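Local atomic coordinates of mannonate dehydratase (Streptococcus suis, PDB entry 3BDK), a protein that probably catalyses the dehydration of D-mannonate to 2-dehydro-3-deoxy-D-gluconate, using manganese or ferrous iron, on a xylose isomerase-like TIM barrel. Residues R242-Y247 against R279-F284. Residues are numbered along the deposited sequence; the frame is centred on the assembly and turned at random.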
loop_
_atom_site.group_PDB
_atom_site.type_symbol
_atom_site.label_atom_id
_atom_site.label_comp_id
_atom_site.label_asym_id
_atom_site.label_seq_id
_atom_site.Cartn_x
_atom_site.Cartn_y
_atom_site.Cartn_z
ATOM N N ARG A 242 -10.590 24.690 22.485
ATOM C CA ARG A 242 -11.435 24.582 23.668
ATOM C C ARG A 242 -11.261 23.246 24.400
ATOM O O ARG A 242 -11.233 23.220 25.637
ATOM C CB ARG A 242 -12.914 24.787 23.328
ATOM C CG ARG A 242 -13.673 25.445 24.471
ATOM C CD ARG A 242 -14.931 24.680 24.879
ATOM N NE ARG A 242 -16.166 25.348 24.476
ATOM C CZ ARG A 242 -17.131 25.722 25.312
ATOM N NH1 ARG A 242 -17.029 25.472 26.615
ATOM N NH2 ARG A 242 -18.215 26.318 24.842
ATOM N N PHE A 243 -11.161 22.147 23.646
ATOM C CA PHE A 243 -11.165 20.823 24.267
ATOM C C PHE A 243 -9.862 20.587 25.001
ATOM O O PHE A 243 -9.836 20.093 26.137
ATOM C CB PHE A 243 -11.360 19.702 23.262
ATOM C CG PHE A 243 -11.221 18.339 23.882
ATOM C CD1 PHE A 243 -12.314 17.731 24.494
ATOM C CD2 PHE A 243 -9.993 17.684 23.889
ATOM C CE1 PHE A 243 -12.190 16.487 25.081
ATOM C CE2 PHE A 243 -9.857 16.454 24.480
ATOM C CZ PHE A 243 -10.955 15.845 25.078
ATOM N N LEU A 244 -8.777 20.935 24.327
ATOM C CA LEU A 244 -7.491 20.916 24.951
ATOM C C LEU A 244 -7.624 21.666 26.282
ATOM O O LEU A 244 -7.313 21.102 27.336
ATOM C CB LEU A 244 -6.427 21.482 23.997
ATOM C CG LEU A 244 -5.670 20.453 23.105
ATOM C CD1 LEU A 244 -6.392 19.108 22.879
ATOM C CD2 LEU A 244 -5.177 21.012 21.748
ATOM N N ASN A 245 -8.187 22.876 26.242
ATOM C CA ASN A 245 -8.184 23.764 27.409
ATOM C C ASN A 245 -9.023 23.334 28.608
ATOM O O ASN A 245 -8.854 23.882 29.693
ATOM C CB ASN A 245 -8.485 25.203 27.003
ATOM C CG ASN A 245 -7.427 25.775 26.068
ATOM O OD1 ASN A 245 -6.373 25.165 25.831
ATOM N ND2 ASN A 245 -7.701 26.952 25.528
ATOM N N LEU A 246 -9.893 22.340 28.425
ATOM C CA LEU A 246 -10.655 21.744 29.542
ATOM C C LEU A 246 -9.760 21.155 30.640
ATOM O O LEU A 246 -10.213 20.901 31.764
ATOM C CB LEU A 246 -11.600 20.647 29.038
ATOM C CG LEU A 246 -12.698 20.972 28.023
ATOM C CD1 LEU A 246 -13.282 19.700 27.430
ATOM C CD2 LEU A 246 -13.793 21.821 28.657
ATOM N N TYR A 247 -8.492 20.949 30.300
ATOM C CA TYR A 247 -7.530 20.280 31.158
ATOM C C TYR A 247 -6.208 20.285 30.402
ATOM O O TYR A 247 -5.846 19.289 29.765
ATOM C CB TYR A 247 -7.982 18.848 31.420
ATOM C CG TYR A 247 -7.341 18.183 32.607
ATOM C CD1 TYR A 247 -6.119 17.523 32.487
ATOM C CD2 TYR A 247 -7.974 18.182 33.849
ATOM C CE1 TYR A 247 -5.530 16.895 33.590
ATOM C CE2 TYR A 247 -7.393 17.562 34.955
ATOM C CZ TYR A 247 -6.172 16.925 34.817
ATOM O OH TYR A 247 -5.612 16.317 35.904
ATOM N N ARG A 279 1.210 21.842 20.095
ATOM C CA ARG A 279 0.810 21.761 21.490
ATOM C C ARG A 279 1.088 20.400 22.120
ATOM O O ARG A 279 0.708 20.169 23.264
ATOM C CB ARG A 279 -0.664 22.148 21.659
ATOM C CG ARG A 279 -0.892 23.651 21.567
ATOM C CD ARG A 279 -2.261 24.042 22.061
ATOM N NE ARG A 279 -2.460 23.805 23.494
ATOM C CZ ARG A 279 -3.580 24.099 24.156
ATOM N NH1 ARG A 279 -3.666 23.848 25.448
ATOM N NH2 ARG A 279 -4.618 24.649 23.533
ATOM N N ASN A 280 1.768 19.516 21.388
ATOM C CA ASN A 280 2.014 18.144 21.829
ATOM C C ASN A 280 0.705 17.454 22.223
ATOM O O ASN A 280 0.584 16.868 23.308
ATOM C CB ASN A 280 3.054 18.094 22.974
ATOM C CG ASN A 280 3.598 16.669 23.228
ATOM O OD1 ASN A 280 4.235 16.073 22.351
ATOM N ND2 ASN A 280 3.342 16.126 24.425
ATOM N N ARG A 281 -0.285 17.515 21.343
ATOM C CA ARG A 281 -1.606 17.058 21.736
ATOM C C ARG A 281 -2.229 16.003 20.823
ATOM O O ARG A 281 -3.415 15.679 20.947
ATOM C CB ARG A 281 -2.546 18.264 21.959
ATOM C CG ARG A 281 -2.325 19.015 23.292
ATOM C CD ARG A 281 -2.244 18.033 24.478
ATOM N NE ARG A 281 -2.131 18.671 25.790
ATOM C CZ ARG A 281 -1.063 19.337 26.222
ATOM N NH1 ARG A 281 0.006 19.484 25.447
ATOM N NH2 ARG A 281 -1.063 19.857 27.442
ATOM N N ILE A 282 -1.431 15.461 19.912
ATOM C CA ILE A 282 -1.876 14.325 19.134
ATOM C C ILE A 282 -1.410 13.064 19.852
ATOM O O ILE A 282 -0.214 12.833 19.964
ATOM C CB ILE A 282 -1.344 14.348 17.685
ATOM C CG1 ILE A 282 -1.636 15.688 17.014
ATOM C CG2 ILE A 282 -1.961 13.208 16.899
ATOM C CD1 ILE A 282 -1.878 15.597 15.502
ATOM N N ASN A 283 -2.356 12.263 20.331
ATOM C CA ASN A 283 -2.032 11.031 21.040
ATOM C C ASN A 283 -2.412 9.789 20.241
ATOM O O ASN A 283 -2.347 8.669 20.747
ATOM C CB ASN A 283 -2.714 11.004 22.409
ATOM C CG ASN A 283 -2.171 12.060 23.351
ATOM O OD1 ASN A 283 -2.803 12.401 24.351
ATOM N ND2 ASN A 283 -0.992 12.585 23.036
ATOM N N PHE A 284 -2.809 9.996 18.989
ATOM C CA PHE A 284 -3.322 8.912 18.159
ATOM C C PHE A 284 -3.907 9.445 16.855
ATOM O O PHE A 284 -4.294 10.610 16.768
ATOM C CB PHE A 284 -4.378 8.108 18.919
ATOM C CG PHE A 284 -4.879 6.907 18.172
ATOM C CD1 PHE A 284 -6.208 6.525 18.258
ATOM C CD2 PHE A 284 -4.023 6.157 17.382
ATOM C CE1 PHE A 284 -6.672 5.419 17.571
ATOM C CE2 PHE A 284 -4.480 5.051 16.694
ATOM C CZ PHE A 284 -5.807 4.681 16.788
#
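OD1 of N245 is gripped by both terminal nitrogens of R279, at 2.9 Å from NH2 and 3.0 Å from NH1. The oxygen sits close to the guanidinium plane, at the edge between the two nitrogens. NH1 meets it almost head-on along the carbonyl direction, whereas NH2 comes from the flank, tilted 25° from the carbonyl plane. One acceptor thus serves a forked, end-on pair of donors, each hydrogen bond somewhat bent, and the amide plane is turned 43° against the guanidinium. A bend at chi3 (66°) in the otherwise extended outer chain of R279 brings its head to N245, near the C-terminal end of helix 237-245. D248, just beyond that helix, forms a salt bridge with NH1, and the hydroxyl of Y275, on helix 269-278, takes a hydrogen bond from NH2, so both terminal nitrogens have a second partner and the positive charge is probably offset by the aspartate.

Next to these polar bonds L244 supplies the apolar part. Its CB lies against one face of the guanidinium, toward the rim, 3.7 Å from R279 NH2. Farther out, its CG packs 3.6 Å from CG of R281, and both methyls rest near the aliphatic start of that arginine.

The contact ties together two successive alpha-to-beta turns, ahead of strands 252-257 and 282-286, at the N-terminal end of the barrel strands, opposite the active site in this fold. N280 closes helix 269-278 in a Schellman motif, and backbone hydrogen bonds of R281 and N283 with I254 lead the chain into the barrel sheet beside strand 252-257.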